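Local coordinates for protein dnab-like replicative helicase (Bacillus phage SPP1, PDB 3BH0) that probably couples ATP hydrolysis to 5'-3' unwinding of DNA as the phage's DnaB-family replicative helicase, this chain being its C-terminal ATPase domain, at residues Leu101-Met106 with Ile154-Lys159; Asp97-His102 with Ile184-Tyr189; Gln162-Ile167 with Gln191-Ala196; Asn69-Ala74 with Asp221-Ala226. All coordinates share one frame; numbering follows the deposited sequence.

Interaction 1 of 4, residues Leu101-Met106 with Ile154-Lys159; sequences LHSLEM and INIFDK
H102 and F157 lie side by side where strand 154-157, the outermost on this flank of the RecA-like sheet, pairs in parallel with strand 98-103. Their planes are nearly parallel, 8° apart, but offset, so that only their rims face each other, centroids 4.8 Å apart. F157 CD2 sits over the rim of one imidazole face, 3.7 Å from H102 NE2, while F157 CB presses on H102 CD2 at 3.6 Å. Both CG atoms stand anti to their own carbonyl carbons (chi1 -69° and -65°), which sends the two rings out in the same direction. On the other face L101 and I156 also run alongside each other, CD2 to CG1 at 4.2 Å.

The backbone sets this register. L101 uses both its polar atoms: its N donates to N155 O, and its O receives F157 N at 2.7 Å. Farther out, K170 of helix 164-176 packs on both rings and I167 on H102, while N111 of helix 108-119 touches L101 and I156. D158 OD2 accepts from K108 N. F157 O takes two donors, Q162 NE2 and S103 N, the latter 2.9 Å away and above the F157 carbonyl plane.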
loop_
_atom_site.group_PDB
_atom_site.type_symbol
_atom_site.label_atom_id
_atom_site.label_comp_id
_atom_site.label_asym_id
_atom_site.label_seq_id
_atom_site.Cartn_x
_atom_site.Cartn_y
_atom_site.Cartn_z
ATOM N N LEU A 101 -6.778 6.604 -2.877
ATOM C CA LEU A 101 -5.629 6.273 -3.701
ATOM C C LEU A 101 -5.189 7.487 -4.492
ATOM O O LEU A 101 -5.937 8.003 -5.325
ATOM C CB LEU A 101 -5.932 5.098 -4.624
ATOM C CG LEU A 101 -4.971 4.893 -5.799
ATOM C CD1 LEU A 101 -3.512 4.586 -5.373
ATOM C CD2 LEU A 101 -5.524 3.817 -6.745
ATOM N N HIS A 102 -3.976 7.944 -4.210
ATOM C CA HIS A 102 -3.402 9.057 -4.924
ATOM C C HIS A 102 -2.455 8.499 -5.978
ATOM O O HIS A 102 -1.337 8.066 -5.680
ATOM C CB HIS A 102 -2.733 10.032 -3.960
ATOM C CG HIS A 102 -3.709 10.765 -3.095
ATOM N ND1 HIS A 102 -4.304 10.192 -1.989
ATOM C CD2 HIS A 102 -4.222 12.014 -3.191
ATOM C CE1 HIS A 102 -5.140 11.058 -1.443
ATOM N NE2 HIS A 102 -5.105 12.172 -2.151
ATOM N N SER A 103 -2.952 8.465 -7.215
ATOM C CA SER A 103 -2.238 7.812 -8.294
ATOM C C SER A 103 -1.673 8.820 -9.284
ATOM O O SER A 103 -2.377 9.400 -10.099
ATOM C CB SER A 103 -3.111 6.745 -8.953
ATOM O OG SER A 103 -3.743 7.220 -10.103
ATOM N N LEU A 104 -0.371 9.018 -9.166
ATOM C CA LEU A 104 0.336 10.070 -9.844
ATOM C C LEU A 104 0.901 9.543 -11.159
ATOM O O LEU A 104 1.201 10.298 -12.085
ATOM C CB LEU A 104 1.439 10.572 -8.920
ATOM C CG LEU A 104 0.883 11.355 -7.730
ATOM C CD1 LEU A 104 1.321 10.715 -6.428
ATOM C CD2 LEU A 104 1.410 12.769 -7.811
ATOM N N GLU A 105 1.011 8.224 -11.212
ATOM C CA GLU A 105 1.525 7.503 -12.352
ATOM C C GLU A 105 0.402 7.253 -13.381
ATOM O O GLU A 105 0.597 7.459 -14.573
ATOM C CB GLU A 105 2.134 6.184 -11.848
ATOM C CG GLU A 105 2.888 5.393 -12.882
ATOM C CD GLU A 105 4.398 5.652 -12.880
ATOM O OE1 GLU A 105 4.850 6.686 -13.461
ATOM O OE2 GLU A 105 5.132 4.792 -12.318
ATOM N N MET A 106 -0.771 6.849 -12.905
ATOM C CA MET A 106 -1.845 6.347 -13.749
ATOM C C MET A 106 -3.108 7.166 -13.572
ATOM O O MET A 106 -3.306 7.753 -12.505
ATOM C CB MET A 106 -2.203 4.910 -13.342
ATOM C CG MET A 106 -1.092 3.884 -13.407
ATOM S SD MET A 106 -1.668 2.259 -12.845
ATOM C CE MET A 106 -1.194 1.318 -14.268
ATOM N N ILE A 154 -13.248 3.045 -2.339
ATOM C CA ILE A 154 -12.010 3.356 -2.995
ATOM C C ILE A 154 -12.241 4.683 -3.664
ATOM O O ILE A 154 -13.110 4.806 -4.520
ATOM C CB ILE A 154 -11.646 2.296 -4.068
ATOM C CG1 ILE A 154 -11.601 0.888 -3.470
ATOM C CG2 ILE A 154 -10.317 2.647 -4.773
ATOM C CD1 ILE A 154 -10.251 0.468 -2.953
ATOM N N ASN A 155 -11.496 5.690 -3.247
ATOM C CA ASN A 155 -11.463 6.946 -3.967
ATOM C C ASN A 155 -10.153 6.989 -4.686
ATOM O O ASN A 155 -9.171 6.392 -4.220
ATOM C CB ASN A 155 -11.540 8.146 -3.023
ATOM C CG ASN A 155 -12.865 8.237 -2.306
ATOM O OD1 ASN A 155 -12.989 7.832 -1.135
ATOM N ND2 ASN A 155 -13.878 8.750 -3.006
ATOM N N ILE A 156 -10.135 7.688 -5.816
ATOM C CA ILE A 156 -8.918 7.826 -6.592
ATOM C C ILE A 156 -8.671 9.289 -6.926
ATOM O O ILE A 156 -9.564 9.969 -7.420
ATOM C CB ILE A 156 -8.928 6.969 -7.878
ATOM C CG1 ILE A 156 -9.256 5.503 -7.548
ATOM C CG2 ILE A 156 -7.575 7.084 -8.593
ATOM C CD1 ILE A 156 -9.393 4.561 -8.766
ATOM N N PHE A 157 -7.450 9.757 -6.657
ATOM C CA PHE A 157 -7.036 11.101 -7.030
ATOM C C PHE A 157 -5.866 11.014 -8.000
ATOM O O PHE A 157 -4.731 10.741 -7.600
ATOM C CB PHE A 157 -6.652 11.922 -5.784
ATOM C CG PHE A 157 -7.805 12.182 -4.835
ATOM C CD1 PHE A 157 -8.448 13.416 -4.830
ATOM C CD2 PHE A 157 -8.240 11.194 -3.949
ATOM C CE1 PHE A 157 -9.505 13.656 -3.970
ATOM C CE2 PHE A 157 -9.297 11.439 -3.062
ATOM C CZ PHE A 157 -9.926 12.681 -3.076
ATOM N N ASP A 158 -6.148 11.267 -9.270
ATOM C CA ASP A 158 -5.204 10.968 -10.339
ATOM C C ASP A 158 -4.453 12.164 -10.924
ATOM O O ASP A 158 -3.798 12.028 -11.943
ATOM C CB ASP A 158 -5.894 10.153 -11.459
ATOM C CG ASP A 158 -6.785 11.007 -12.362
ATOM O OD1 ASP A 158 -6.950 12.220 -12.086
ATOM O OD2 ASP A 158 -7.316 10.451 -13.357
ATOM N N LYS A 159 -4.539 13.321 -10.280
ATOM C CA LYS A 159 -3.801 14.512 -10.721
ATOM C C LYS A 159 -2.295 14.273 -10.748
ATOM O O LYS A 159 -1.712 13.762 -9.780
ATOM C CB LYS A 159 -4.121 15.696 -9.823
ATOM C CG LYS A 159 -3.772 17.021 -10.439
ATOM C CD LYS A 159 -3.894 18.142 -9.428
ATOM C CE LYS A 159 -3.573 19.463 -10.092
ATOM N NZ LYS A 159 -2.631 20.234 -9.234
#

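Interaction 2 of 4, residues Asp97-His102 with Ile184-Tyr189; sequences DVVNLH and IVMIDY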
loop_
_atom_site.group_PDB
_atom_site.type_symbol
_atom_site.label_atom_id
_atom_site.label_comp_id
_atom_site.label_asym_id
_atom_site.label_seq_id
_atom_site.Cartn_x
_atom_site.Cartn_y
_atom_site.Cartn_z
ATOM N N ASP A 97 -13.428 0.021 5.491
ATOM C CA ASP A 97 -12.554 1.160 5.704
ATOM C C ASP A 97 -12.532 1.943 4.399
ATOM O O ASP A 97 -12.928 1.407 3.350
ATOM C CB ASP A 97 -11.156 0.697 6.114
ATOM C CG ASP A 97 -11.148 0.003 7.469
ATOM O OD1 ASP A 97 -11.591 0.631 8.454
ATOM O OD2 ASP A 97 -10.705 -1.167 7.551
ATOM N N VAL A 98 -12.097 3.203 4.472
ATOM C CA VAL A 98 -12.081 4.115 3.329
ATOM C C VAL A 98 -10.662 4.264 2.773
ATOM O O VAL A 98 -9.740 4.636 3.497
ATOM C CB VAL A 98 -12.649 5.509 3.718
ATOM C CG1 VAL A 98 -12.618 6.481 2.535
ATOM C CG2 VAL A 98 -14.068 5.379 4.252
ATOM N N VAL A 99 -10.501 3.972 1.483
ATOM C CA VAL A 99 -9.205 4.066 0.819
ATOM C C VAL A 99 -9.144 5.237 -0.168
ATOM O O VAL A 99 -9.934 5.312 -1.099
ATOM C CB VAL A 99 -8.821 2.745 0.106
ATOM C CG1 VAL A 99 -7.393 2.833 -0.445
ATOM C CG2 VAL A 99 -8.951 1.547 1.056
ATOM N N ASN A 100 -8.208 6.151 0.069
ATOM C CA ASN A 100 -7.916 7.242 -0.839
ATOM C C ASN A 100 -6.638 6.899 -1.594
ATOM O O ASN A 100 -5.547 6.893 -1.025
ATOM C CB ASN A 100 -7.694 8.543 -0.069
ATOM C CG ASN A 100 -8.984 9.301 0.234
ATOM O OD1 ASN A 100 -10.086 8.829 -0.036
ATOM N ND2 ASN A 100 -8.834 10.500 0.798
ATOM N N LEU A 101 -6.778 6.604 -2.877
ATOM C CA LEU A 101 -5.629 6.273 -3.701
ATOM C C LEU A 101 -5.189 7.487 -4.492
ATOM O O LEU A 101 -5.937 8.003 -5.325
ATOM C CB LEU A 101 -5.932 5.098 -4.624
ATOM C CG LEU A 101 -4.971 4.893 -5.799
ATOM C CD1 LEU A 101 -3.512 4.586 -5.373
ATOM C CD2 LEU A 101 -5.524 3.817 -6.745
ATOM N N HIS A 102 -3.976 7.944 -4.210
ATOM C CA HIS A 102 -3.402 9.057 -4.924
ATOM C C HIS A 102 -2.455 8.499 -5.978
ATOM O O HIS A 102 -1.337 8.066 -5.680
ATOM C CB HIS A 102 -2.733 10.032 -3.960
ATOM C CG HIS A 102 -3.709 10.765 -3.095
ATOM N ND1 HIS A 102 -4.304 10.192 -1.989
ATOM C CD2 HIS A 102 -4.222 12.014 -3.191
ATOM C CE1 HIS A 102 -5.140 11.058 -1.443
ATOM N NE2 HIS A 102 -5.105 12.172 -2.151
ATOM N N ILE A 184 -7.541 5.489 4.778
ATOM C CA ILE A 184 -6.202 5.005 4.443
ATOM C C ILE A 184 -5.723 5.743 3.205
ATOM O O ILE A 184 -6.373 5.697 2.168
ATOM C CB ILE A 184 -6.195 3.478 4.216
ATOM C CG1 ILE A 184 -6.722 2.758 5.457
ATOM C CG2 ILE A 184 -4.776 2.972 3.834
ATOM C CD1 ILE A 184 -7.912 1.886 5.188
ATOM N N VAL A 185 -4.596 6.435 3.314
ATOM C CA VAL A 185 -4.076 7.218 2.189
ATOM C C VAL A 185 -2.973 6.442 1.466
ATOM O O VAL A 185 -1.890 6.258 2.006
ATOM C CB VAL A 185 -3.595 8.618 2.663
ATOM C CG1 VAL A 185 -3.180 9.502 1.493
ATOM C CG2 VAL A 185 -4.707 9.291 3.483
ATOM N N MET A 186 -3.274 5.966 0.258
ATOM C CA MET A 186 -2.295 5.243 -0.564
ATOM C C MET A 186 -1.697 6.179 -1.594
ATOM O O MET A 186 -2.426 6.856 -2.322
ATOM C CB MET A 186 -2.926 4.061 -1.299
ATOM C CG MET A 186 -3.402 2.919 -0.432
ATOM S SD MET A 186 -3.328 1.337 -1.321
ATOM C CE MET A 186 -1.623 0.870 -1.014
ATOM N N ILE A 187 -0.372 6.212 -1.679
ATOM C CA ILE A 187 0.270 7.089 -2.641
ATOM C C ILE A 187 1.039 6.308 -3.722
ATOM O O ILE A 187 2.103 5.734 -3.443
ATOM C CB ILE A 187 1.107 8.164 -1.930
ATOM C CG1 ILE A 187 0.231 8.826 -0.847
ATOM C CG2 ILE A 187 1.668 9.189 -2.946
ATOM C CD1 ILE A 187 0.952 9.604 0.182
ATOM N N ASP A 188 0.490 6.259 -4.946
ATOM C CA ASP A 188 1.232 5.610 -6.042
ATOM C C ASP A 188 2.436 6.411 -6.392
ATOM O O ASP A 188 2.495 7.251 -7.293
ATOM C CB ASP A 188 0.457 5.179 -7.284
ATOM C CG ASP A 188 1.301 4.237 -8.208
ATOM O OD1 ASP A 188 2.527 4.020 -7.958
ATOM O OD2 ASP A 188 0.743 3.720 -9.198
ATOM N N TYR A 189 3.380 6.066 -5.544
ATOM C CA TYR A 189 4.769 6.355 -5.518
ATOM C C TYR A 189 5.224 7.741 -5.167
ATOM O O TYR A 189 4.886 8.732 -5.808
ATOM C CB TYR A 189 5.607 5.421 -6.421
ATOM C CG TYR A 189 6.437 5.956 -7.538
ATOM C CD1 TYR A 189 7.726 6.426 -7.298
ATOM C CD2 TYR A 189 5.995 5.861 -8.859
ATOM C CE1 TYR A 189 8.526 6.865 -8.337
ATOM C CE2 TYR A 189 6.797 6.289 -9.912
ATOM C CZ TYR A 189 8.052 6.787 -9.641
ATOM O OH TYR A 189 8.830 7.226 -10.673
#
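V99 to H102 pair one for one with I184 to I187 in a fully buried parallel strand contact deep inside the domain. Five backbone hydrogen bonds zip it up, starting with I184 N to V98 O and ending with D188 N to H102 O at 2.7 Å. The straightest is H102 N to M186 O, also 2.7 Å, with 174° at the hydrogen. That same M186 O lies at the edge of the H102 imidazole, in its plane, and V185 CG1 approaches H102 ND1 to 3.7 Å.

On the opposite face M186 meets two neighbours. Its CG touches V99 CG1 at 4.0 Å, and its CB touches L101 CD1 at 4.1 Å. These two strands lie side by side in the RecA-like sheet, and helices cover both faces: A85 and A89 of helix 81-93 lie against M186, while T171 and I167 of helix 164-176 lie against V185. The apolar run into D188, whose side chain reaches the probable Walker A loop, is consistent with a Walker B strand.

At the other end I184 CD1 rests 3.6 Å from D97 CB. With its CG anti to the carbonyl carbon (chi1 -66°), D97 turns its carboxylate away from that methyl, and OD1 forms a salt bridge with NE of R182, just ahead of strand 183-188.

Interaction 3 of 4, residues Gln162-Ile167 with Gln191-Ala196; sequences QSVNYI and QLLEPA
Q162 O is the atom on which this contact turns. E194 N donates to it at 2.8 Å with 165° at the hydrogen, coming in from above the carbonyl plane of Q162. L193 crowds the same oxygen: its CD2 methyl lies 3.3 Å from Q162 O, and its CA-H also points there in a weaker contact.

Beyond the bond, E194 lays its side chain along the backbone of Q162, with E194 CG 3.6 Å from Q162 N. Extended beyond CG, the chain carries its carboxylate alongside the backbone N atoms of Q162 and S163. S163 is the N-cap of helix 164-176. A chi1 of 55° turns its OG toward the first turn, where it accepts from Y166 N at 2.9 Å, while its CB leans on E194 O at 3.6 Å.

The apolar part of the contact comes from L193 meeting I167 at about a right angle, CD2 against CD1 at 3.6 Å. V164 CG2 adds a looser touch to L193 CD1. The side chain of Q162 heads elsewhere, its NE2 bonded to the carbonyl of K159.

The 191-196 loop, which follows strand 183-188, is thus pinned across the N-terminal end of helix 164-176. L193 packs against I187 of that strand and I209 of helix 202-220, V164 packs on D212 and L213 of the latter helix, and I167 packs on the sheet face at H102, V185 and I187.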
loop_
_atom_site.group_PDB
_atom_site.type_symbol
_atom_site.label_atom_id
_atom_site.label_comp_id
_atom_site.label_asym_id
_atom_site.label_seq_id
_atom_site.Cartn_x
_atom_site.Cartn_y
_atom_site.Cartn_z
ATOM N N GLN A 162 0.952 16.524 -7.374
ATOM C CA GLN A 162 0.348 16.558 -6.048
ATOM C C GLN A 162 1.446 16.679 -5.010
ATOM O O GLN A 162 2.406 15.898 -5.018
ATOM C CB GLN A 162 -0.464 15.293 -5.749
ATOM C CG GLN A 162 -1.566 14.969 -6.723
ATOM C CD GLN A 162 -2.350 13.749 -6.300
ATOM O OE1 GLN A 162 -2.693 13.605 -5.139
ATOM N NE2 GLN A 162 -2.618 12.851 -7.239
ATOM N N SER A 163 1.308 17.671 -4.135
ATOM C CA SER A 163 2.206 17.838 -2.993
ATOM C C SER A 163 1.598 17.076 -1.818
ATOM O O SER A 163 0.461 16.593 -1.917
ATOM C CB SER A 163 2.318 19.327 -2.662
ATOM O OG SER A 163 1.016 19.864 -2.452
ATOM N N VAL A 164 2.326 16.971 -0.711
ATOM C CA VAL A 164 1.720 16.446 0.527
ATOM C C VAL A 164 0.623 17.396 1.012
ATOM O O VAL A 164 -0.397 16.968 1.542
ATOM C CB VAL A 164 2.747 16.219 1.659
ATOM C CG1 VAL A 164 2.051 15.701 2.921
ATOM C CG2 VAL A 164 3.791 15.238 1.216
ATOM N N ASN A 165 0.847 18.684 0.812
ATOM C CA ASN A 165 -0.123 19.703 1.160
ATOM C C ASN A 165 -1.446 19.444 0.459
ATOM O O ASN A 165 -2.508 19.405 1.092
ATOM C CB ASN A 165 0.428 21.074 0.772
ATOM C CG ASN A 165 -0.080 22.165 1.667
ATOM O OD1 ASN A 165 -1.227 22.623 1.523
ATOM N ND2 ASN A 165 0.762 22.597 2.608
ATOM N N TYR A 166 -1.361 19.221 -0.851
ATOM C CA TYR A 166 -2.514 18.862 -1.663
ATOM C C TYR A 166 -3.222 17.637 -1.099
ATOM O O TYR A 166 -4.444 17.598 -1.034
ATOM C CB TYR A 166 -2.080 18.637 -3.118
ATOM C CG TYR A 166 -3.182 18.145 -4.019
ATOM C CD1 TYR A 166 -3.912 19.031 -4.808
ATOM C CD2 TYR A 166 -3.505 16.781 -4.079
ATOM C CE1 TYR A 166 -4.948 18.561 -5.640
ATOM C CE2 TYR A 166 -4.523 16.313 -4.889
ATOM C CZ TYR A 166 -5.234 17.200 -5.669
ATOM O OH TYR A 166 -6.243 16.724 -6.470
ATOM N N ILE A 167 -2.452 16.637 -0.686
ATOM C CA ILE A 167 -3.023 15.369 -0.200
ATOM C C ILE A 167 -3.633 15.527 1.186
ATOM O O ILE A 167 -4.654 14.899 1.499
ATOM C CB ILE A 167 -1.974 14.217 -0.230
ATOM C CG1 ILE A 167 -1.552 13.938 -1.683
ATOM C CG2 ILE A 167 -2.495 12.974 0.494
ATOM C CD1 ILE A 167 -0.493 12.881 -1.852
ATOM N N GLN A 191 8.131 9.295 -4.798
ATOM C CA GLN A 191 9.198 10.091 -5.405
ATOM C C GLN A 191 8.705 10.901 -6.595
ATOM O O GLN A 191 9.490 11.597 -7.247
ATOM C CB GLN A 191 10.381 9.206 -5.822
ATOM C CG GLN A 191 11.200 8.654 -4.652
ATOM C CD GLN A 191 10.628 7.359 -4.053
ATOM O OE1 GLN A 191 9.638 6.800 -4.539
ATOM N NE2 GLN A 191 11.270 6.879 -2.991
ATOM N N LEU A 192 7.407 10.792 -6.855
ATOM C CA LEU A 192 6.702 11.569 -7.856
ATOM C C LEU A 192 6.006 12.796 -7.240
ATOM O O LEU A 192 5.558 13.697 -7.963
ATOM C CB LEU A 192 5.648 10.674 -8.547
ATOM C CG LEU A 192 5.789 10.320 -10.035
ATOM C CD1 LEU A 192 7.207 9.912 -10.377
ATOM C CD2 LEU A 192 4.797 9.245 -10.475
ATOM N N LEU A 193 5.910 12.824 -5.912
ATOM C CA LEU A 193 5.210 13.910 -5.215
ATOM C C LEU A 193 5.911 15.253 -5.424
ATOM O O LEU A 193 7.130 15.311 -5.518
ATOM C CB LEU A 193 5.071 13.611 -3.718
ATOM C CG LEU A 193 4.056 12.542 -3.306
ATOM C CD1 LEU A 193 4.238 12.117 -1.853
ATOM C CD2 LEU A 193 2.628 12.992 -3.552
ATOM N N GLU A 194 5.132 16.328 -5.509
ATOM C CA GLU A 194 5.702 17.676 -5.627
ATOM C C GLU A 194 6.356 18.058 -4.308
ATOM O O GLU A 194 5.688 18.097 -3.292
ATOM C CB GLU A 194 4.616 18.685 -5.972
ATOM C CG GLU A 194 3.972 18.442 -7.309
ATOM C CD GLU A 194 3.123 19.626 -7.763
ATOM O OE1 GLU A 194 2.578 20.367 -6.893
ATOM O OE2 GLU A 194 3.000 19.805 -8.999
ATOM N N PRO A 195 7.675 18.312 -4.313
ATOM C CA PRO A 195 8.315 18.733 -3.064
ATOM C C PRO A 195 7.947 20.171 -2.673
ATOM O O PRO A 195 7.629 20.983 -3.548
ATOM C CB PRO A 195 9.803 18.615 -3.384
ATOM C CG PRO A 195 9.894 18.810 -4.850
ATOM C CD PRO A 195 8.643 18.216 -5.424
ATOM N N ALA A 196 7.995 20.475 -1.370
ATOM C CA ALA A 196 7.536 21.784 -0.872
ATOM C C ALA A 196 8.439 22.902 -1.367
ATOM O O ALA A 196 7.961 23.962 -1.750
ATOM C CB ALA A 196 7.424 21.798 0.644
#

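Interaction 4 of 4, residues Asn69-Ala74 with Asp221-Ala226; sequences NFVLIA and DVVVIA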
loop_
_atom_site.group_PDB
_atom_site.type_symbol
_atom_site.label_atom_id
_atom_site.label_comp_id
_atom_site.label_asym_id
_atom_site.label_seq_id
_atom_site.Cartn_x
_atom_site.Cartn_y
_atom_site.Cartn_z
ATOM N N ASN A 69 0.061 4.972 11.631
ATOM C CA ASN A 69 1.154 4.355 10.870
ATOM C C ASN A 69 1.490 5.035 9.549
ATOM O O ASN A 69 0.619 5.478 8.808
ATOM C CB ASN A 69 0.896 2.863 10.613
ATOM C CG ASN A 69 0.833 2.033 11.883
ATOM O OD1 ASN A 69 0.359 0.897 11.849
ATOM N ND2 ASN A 69 1.311 2.582 13.007
ATOM N N PHE A 70 2.779 5.105 9.282
ATOM C CA PHE A 70 3.280 5.504 7.992
ATOM C C PHE A 70 3.981 4.266 7.443
ATOM O O PHE A 70 5.045 3.869 7.933
ATOM C CB PHE A 70 4.229 6.691 8.145
ATOM C CG PHE A 70 4.873 7.128 6.876
ATOM C CD1 PHE A 70 4.195 7.056 5.666
ATOM C CD2 PHE A 70 6.162 7.637 6.893
ATOM C CE1 PHE A 70 4.797 7.463 4.492
ATOM C CE2 PHE A 70 6.778 8.046 5.716
ATOM C CZ PHE A 70 6.088 7.961 4.516
ATOM N N VAL A 71 3.347 3.624 6.466
ATOM C CA VAL A 71 3.897 2.410 5.886
ATOM C C VAL A 71 4.369 2.598 4.456
ATOM O O VAL A 71 3.754 3.286 3.644
ATOM C CB VAL A 71 3.008 1.130 6.127
ATOM C CG1 VAL A 71 1.677 1.482 6.703
ATOM C CG2 VAL A 71 2.855 0.275 4.889
ATOM N N LEU A 72 5.525 2.003 4.204
ATOM C CA LEU A 72 6.226 2.088 2.950
ATOM C C LEU A 72 6.244 0.715 2.259
ATOM O O LEU A 72 6.557 -0.295 2.869
ATOM C CB LEU A 72 7.647 2.585 3.223
ATOM C CG LEU A 72 8.352 3.260 2.064
ATOM C CD1 LEU A 72 7.786 4.681 1.870
ATOM C CD2 LEU A 72 9.840 3.291 2.330
ATOM N N ILE A 73 5.853 0.705 0.991
ATOM C CA ILE A 73 5.932 -0.477 0.145
ATOM C C ILE A 73 6.923 -0.111 -0.941
ATOM O O ILE A 73 6.606 0.642 -1.862
ATOM C CB ILE A 73 4.561 -0.875 -0.481
ATOM C CG1 ILE A 73 3.544 -1.205 0.616
ATOM C CG2 ILE A 73 4.731 -2.083 -1.379
ATOM C CD1 ILE A 73 2.129 -1.340 0.129
ATOM N N ALA A 74 8.130 -0.628 -0.792
ATOM C CA ALA A 74 9.190 -0.375 -1.738
ATOM C C ALA A 74 9.628 -1.642 -2.498
ATOM O O ALA A 74 9.687 -2.742 -1.955
ATOM C CB ALA A 74 10.362 0.292 -1.046
ATOM N N ASP A 221 -4.671 11.563 11.852
ATOM C CA ASP A 221 -5.073 10.271 12.425
ATOM C C ASP A 221 -5.469 9.260 11.332
ATOM O O ASP A 221 -6.502 8.582 11.420
ATOM C CB ASP A 221 -6.200 10.459 13.477
ATOM C CG ASP A 221 -6.285 9.306 14.474
ATOM O OD1 ASP A 221 -5.254 8.643 14.756
ATOM O OD2 ASP A 221 -7.405 9.070 14.984
ATOM N N VAL A 222 -4.621 9.146 10.312
ATOM C CA VAL A 222 -4.850 8.196 9.215
ATOM C C VAL A 222 -3.679 7.231 9.013
ATOM O O VAL A 222 -2.566 7.492 9.471
ATOM C CB VAL A 222 -5.168 8.920 7.865
ATOM C CG1 VAL A 222 -6.519 9.659 7.953
ATOM C CG2 VAL A 222 -4.023 9.868 7.430
ATOM N N VAL A 223 -3.944 6.114 8.336
ATOM C CA VAL A 223 -2.869 5.275 7.806
ATOM C C VAL A 223 -2.379 5.868 6.484
ATOM O O VAL A 223 -3.168 6.093 5.578
ATOM C CB VAL A 223 -3.311 3.812 7.583
ATOM C CG1 VAL A 223 -2.102 2.948 7.151
ATOM C CG2 VAL A 223 -3.954 3.247 8.855
ATOM N N VAL A 224 -1.087 6.156 6.395
ATOM C CA VAL A 224 -0.478 6.541 5.123
ATOM C C VAL A 224 0.343 5.369 4.615
ATOM O O VAL A 224 1.149 4.812 5.355
ATOM C CB VAL A 224 0.379 7.803 5.252
ATOM C CG1 VAL A 224 1.025 8.162 3.923
ATOM C CG2 VAL A 224 -0.494 8.960 5.752
ATOM N N ILE A 225 0.066 4.970 3.373
ATOM C CA ILE A 225 0.800 3.922 2.678
ATOM C C ILE A 225 1.431 4.510 1.408
ATOM O O ILE A 225 0.740 4.793 0.424
ATOM C CB ILE A 225 -0.081 2.690 2.337
ATOM C CG1 ILE A 225 -0.677 2.065 3.608
ATOM C CG2 ILE A 225 0.746 1.646 1.644
ATOM C CD1 ILE A 225 -1.717 0.997 3.354
ATOM N N ALA A 226 2.745 4.710 1.453
ATOM C CA ALA A 226 3.473 5.205 0.315
ATOM C C ALA A 226 4.279 4.094 -0.376
ATOM O O ALA A 226 5.076 3.376 0.252
ATOM C CB ALA A 226 4.375 6.379 0.715
#
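Strands 70-74 and 223-226 run parallel, their axes 4.7 Å apart and 18° askew, joined by four hydrogen bonds from V224 N to N69 O at one end to I73 N on A226 O at the other. The pair sits in the middle of the RecA-like sheet, and strand 70-74 is the one that leads into the probable P-loop and helix 81-93.

F70, V224, L72 and A226 share one face. With its CG anti to the backbone N (chi1 176°), F70 lays its ring across toward the partner strand: CD1 comes 3.8 Å from V224 CG1, and CE1 meets the A226 methyl at the ring edge. L72 CD1 reaches that same A226 CB at 4.0 Å, so both larger side chains meet on the one methyl. L213 and K214 of helix 202-220 pack on the F70 ring.

V71 and I225 stand side by side on the other face, CG1 to CG1 at 3.9 Å. V71 is modelled with CG1 almost eclipsing its own backbone N, chi1 10°, a strained rotamer if correct; this branch also touches V223 CG1. The face continues into strand 183-188, whose I184 and M186 lie against I225. N69, just before the strand, accepts at OD1 from K66 N. Farther along, I73 crosses the gamma branch of I225 obliquely, its CD1 packed 3.6 Å from I225 CG2.

Interactions 1, 2 and 4 are steps across one sheet. Strand 98-103 serves both interaction 1 and interaction 2, whose centres are 8 Å apart; strand 183-188 then bonds to strand 223-228, carrying the sheet on to interaction 4, 9 Å from interaction 2. Interaction 3 lies off the sheet, about 14 Å from interaction 2, at the N-terminal end of helix 164-176, which links the edge strand 154-157 to strand 183-188. Along the chain, interaction 4 brackets all the others, interaction 1 closes before interaction 3 opens, and interactions 2 and 3 interleave. Residues far apart in sequence are thereby brought together, placing the probable Walker A and Walker B elements of the ATPase near each other.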